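Local atomic coordinates of CRISPR-associated endoribonuclease Cas6 1 (PDB entry 5YI6), a protein that probably cleaves long CRISPR precursor transcripts into short crRNAs, as a metal-independent endoribonuclease of the Cas6 family. Residues M5-E10 and L81-P86. Sequence-based numbering, arbitrary orientation.
Sequences MRIELE and LYISSP
Leu9 CD1 rests in the shallow hollow flanked by Leu81 CD2 and Ile83 CD1, 4.2 Å from each, the three methyls forming a triangle. Ile7 stands beside Ile83, and with CG1 set between backbone N and carbonyl carbon (chi1 61°) its CD1 swings across to Ile83 CG1, at 4.1 Å. Ile7, Leu9, Leu81 and Ile83 suit their places because their buried, branched ends fill the shared surface, which helix 88-101 covers at Ile7 through Val95.

On the other face Glu8 runs alongside Tyr82, Glu8 CB and CG each 3.6 Å from Tyr82 CE1. An extended chain carries the carboxylate, its plane 80° from the ring's, to a weak hydrogen bond, Tyr82 OH to Glu8 OE2 at 2.8 Å; Arg63 holds the same oxygen in a salt bridge. Small Ser84 accepts the bulk of Arg6, CB to CB 3.8 Å, while the guanidinium goes on to Glu223 and the carbonyls of Tyr222 and Val237.

Six backbone hydrogen bonds join the strands, that from Ile7 N to Ile83 O being nearly straight (171°). This antiparallel pairing of the central strand 5-12 with its neighbour 78-85, in a five-stranded sheet backed by helix 88-101, is characteristic of the ferredoxin-like RAMP fold of Cas6.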
ATOM      1  N   MET A   5       7.868  -5.342   9.382  1.00 19.72           N
ATOM      2  CA  MET A   5       8.784  -4.239   9.163  1.00 18.38           C
ATOM      3  C   MET A   5       8.139  -3.251   8.203  1.00 21.44           C
ATOM      4  O   MET A   5       7.481  -3.655   7.230  1.00 15.84           O
ATOM      5  CB  MET A   5      10.131  -4.708   8.603  1.00 19.55           C
ATOM      6  CG  MET A   5      11.165  -3.594   8.522  1.00 25.65           C
ATOM      7  SD  MET A   5      12.734  -4.345   8.061  1.00 27.21           S
ATOM      8  CE  MET A   5      13.804  -2.903   8.249  1.00 23.59           C
ATOM      9  N   ARG A   6       8.307  -1.968   8.521  1.00 19.96           N
ATOM     10  CA  ARG A   6       7.910  -0.863   7.656  1.00 15.14           C
ATOM     11  C   ARG A   6       9.129   0.011   7.386  1.00 11.97           C
ATOM     12  O   ARG A   6       9.892   0.323   8.309  1.00 15.28           O
ATOM     13  CB  ARG A   6       6.798  -0.014   8.294  1.00 14.31           C
ATOM     14  CG  ARG A   6       6.469   1.253   7.455  1.00 14.58           C
ATOM     15  CD  ARG A   6       5.294   2.055   8.047  1.00 16.83           C
ATOM     16  NE  ARG A   6       4.061   1.242   8.014  1.00 15.82           N
ATOM     17  CZ  ARG A   6       2.842   1.747   7.828  1.00 17.95           C
ATOM     18  NH1 ARG A   6       2.674   3.064   7.682  1.00 15.40           N
ATOM     19  NH2 ARG A   6       1.775   0.937   7.778  1.00 16.30           N
ATOM     20  N   ILE A   7       9.315   0.415   6.122  1.00 15.61           N
ATOM     21  CA  ILE A   7      10.395   1.327   5.778  1.00 15.19           C
ATOM     22  C   ILE A   7       9.837   2.492   4.971  1.00 15.20           C
ATOM     23  O   ILE A   7       8.805   2.405   4.294  1.00 12.88           O
ATOM     24  CB  ILE A   7      11.567   0.662   5.015  1.00 19.46           C
ATOM     25  CG1 ILE A   7      11.109   0.074   3.700  1.00 19.67           C
ATOM     26  CG2 ILE A   7      12.255  -0.473   5.875  1.00 16.61           C
ATOM     27  CD1 ILE A   7      11.284   0.967   2.505  1.00 24.44           C
ATOM     28  N   GLU A   8      10.510   3.601   5.109  1.00 12.76           N
ATOM     29  CA  GLU A   8      10.318   4.789   4.289  1.00 12.71           C
ATOM     30  C   GLU A   8      11.494   4.905   3.322  1.00 16.59           C
ATOM     31  O   GLU A   8      12.620   5.201   3.740  1.00 18.22           O
ATOM     32  CB  GLU A   8      10.235   5.995   5.215  1.00 13.14           C
ATOM     33  CG  GLU A   8      10.224   7.335   4.427  1.00 20.12           C
ATOM     34  CD  GLU A   8      10.429   8.505   5.354  1.00 26.74           C
ATOM     35  OE1 GLU A   8      11.577   8.998   5.475  1.00 23.46           O
ATOM     36  OE2 GLU A   8       9.434   8.920   5.968  1.00 23.71           O
ATOM     37  N   LEU A   9      11.246   4.718   2.029  1.00 14.35           N
ATOM     38  CA  LEU A   9      12.281   4.919   1.033  1.00 14.99           C
ATOM     39  C   LEU A   9      12.341   6.393   0.719  1.00 18.03           C
ATOM     40  O   LEU A   9      11.331   6.968   0.287  1.00 19.76           O
ATOM     41  CB  LEU A   9      12.032   4.196  -0.285  1.00 22.04           C
ATOM     42  CG  LEU A   9      12.333   2.768  -0.597  1.00 37.16           C
ATOM     43  CD1 LEU A   9      12.139   2.611  -2.133  1.00 27.90           C
ATOM     44  CD2 LEU A   9      13.769   2.498  -0.151  1.00 29.37           C
ATOM     45  N   GLU A  10      13.526   6.981   0.903  1.00 16.56           N
ATOM     46  CA  GLU A  10      13.737   8.392   0.609  1.00 16.20           C
ATOM     47  C   GLU A  10      14.217   8.506  -0.827  1.00 19.00           C
ATOM     48  O   GLU A  10      15.300   8.010  -1.159  1.00 20.42           O
ATOM     49  CB  GLU A  10      14.776   8.962   1.590  1.00 18.61           C
ATOM     50  CG  GLU A  10      14.368   8.679   3.043  1.00 26.95           C
ATOM     51  CD  GLU A  10      15.312   9.296   4.087  1.00 32.50           C
ATOM     52  OE1 GLU A  10      16.333   9.899   3.713  1.00 40.48           O
ATOM     53  OE2 GLU A  10      15.021   9.152   5.282  1.00 40.42           O
ATOM     54  N   LEU A  81       8.386   6.944  -0.229  1.00 14.62           N
ATOM     55  CA  LEU A  81       7.556   5.787  -0.552  1.00 11.86           C
ATOM     56  C   LEU A  81       7.600   4.859   0.657  1.00 12.07           C
ATOM     57  O   LEU A  81       8.673   4.425   1.056  1.00 15.00           O
ATOM     58  CB  LEU A  81       8.073   5.097  -1.827  1.00 11.04           C
ATOM     59  CG  LEU A  81       7.453   3.743  -2.197  1.00 14.39           C
ATOM     60  CD1 LEU A  81       5.963   3.982  -2.510  1.00 14.76           C
ATOM     61  CD2 LEU A  81       8.188   3.114  -3.371  1.00 15.04           C
ATOM     62  N   TYR A  82       6.448   4.555   1.236  1.00 12.45           N
ATOM     63  CA  TYR A  82       6.386   3.673   2.406  1.00 13.37           C
ATOM     64  C   TYR A  82       6.070   2.267   1.916  1.00 14.57           C
ATOM     65  O   TYR A  82       5.199   2.101   1.060  1.00 13.52           O
ATOM     66  CB  TYR A  82       5.298   4.125   3.390  1.00 11.19           C
ATOM     67  CG  TYR A  82       5.619   5.506   3.882  1.00 15.95           C
ATOM     68  CD1 TYR A  82       6.371   5.681   5.030  1.00 21.23           C
ATOM     69  CD2 TYR A  82       5.299   6.638   3.110  1.00 18.88           C
ATOM     70  CE1 TYR A  82       6.749   6.970   5.462  1.00 22.82           C
ATOM     71  CE2 TYR A  82       5.671   7.926   3.531  1.00 26.26           C
ATOM     72  CZ  TYR A  82       6.402   8.076   4.709  1.00 31.76           C
ATOM     73  OH  TYR A  82       6.793   9.344   5.130  1.00 30.68           O
ATOM     74  N   ILE A  83       6.777   1.259   2.471  1.00 12.74           N
ATOM     75  CA  ILE A  83       6.597  -0.139   2.083  1.00 15.05           C
ATOM     76  C   ILE A  83       6.607  -0.953   3.367  1.00 13.89           C
ATOM     77  O   ILE A  83       7.425  -0.698   4.255  1.00 12.92           O
ATOM     78  CB  ILE A  83       7.720  -0.666   1.160  1.00 14.91           C
ATOM     79  CG1 ILE A  83       8.046   0.325   0.028  1.00 22.95           C
ATOM     80  CG2 ILE A  83       7.327  -2.054   0.600  1.00 13.91           C
ATOM     81  CD1 ILE A  83       9.213  -0.129  -0.954  1.00 18.83           C
ATOM     82  N   SER A  84       5.694  -1.913   3.480  1.00 11.75           N
ATOM     83  CA  SER A  84       5.641  -2.667   4.738  1.00 11.72           C
ATOM     84  C   SER A  84       5.162  -4.090   4.485  1.00 14.36           C
ATOM     85  O   SER A  84       4.440  -4.370   3.520  1.00 14.23           O
ATOM     86  CB  SER A  84       4.730  -2.011   5.777  1.00 15.77           C
ATOM     87  OG  SER A  84       3.379  -1.974   5.315  1.00 23.18           O
ATOM     88  N   SER A  85       5.525  -4.975   5.418  1.00 14.35           N
ATOM     89  CA  SER A  85       5.063  -6.357   5.334  1.00 13.78           C
ATOM     90  C   SER A  85       5.091  -6.969   6.730  1.00 17.06           C
ATOM     91  O   SER A  85       5.974  -6.629   7.534  1.00 16.73           O
ATOM     92  CB  SER A  85       5.956  -7.178   4.387  1.00 16.68           C
ATOM     93  OG  SER A  85       5.541  -8.549   4.359  1.00 15.37           O
ATOM     94  N   PRO A  86       4.187  -7.916   7.034  1.00 15.94           N
ATOM     95  CA  PRO A  86       4.396  -8.724   8.246  1.00 17.96           C
ATOM     96  C   PRO A  86       5.602  -9.647   8.111  1.00 21.26           C
ATOM     97  O   PRO A  86       6.001 -10.257   9.104  1.00 20.57           O
ATOM     98  CB  PRO A  86       3.068  -9.502   8.398  1.00 14.66           C
ATOM     99  CG  PRO A  86       2.486  -9.575   6.969  1.00 19.37           C
ATOM    100  CD  PRO A  86       2.908  -8.229   6.352  1.00 15.38           C
TER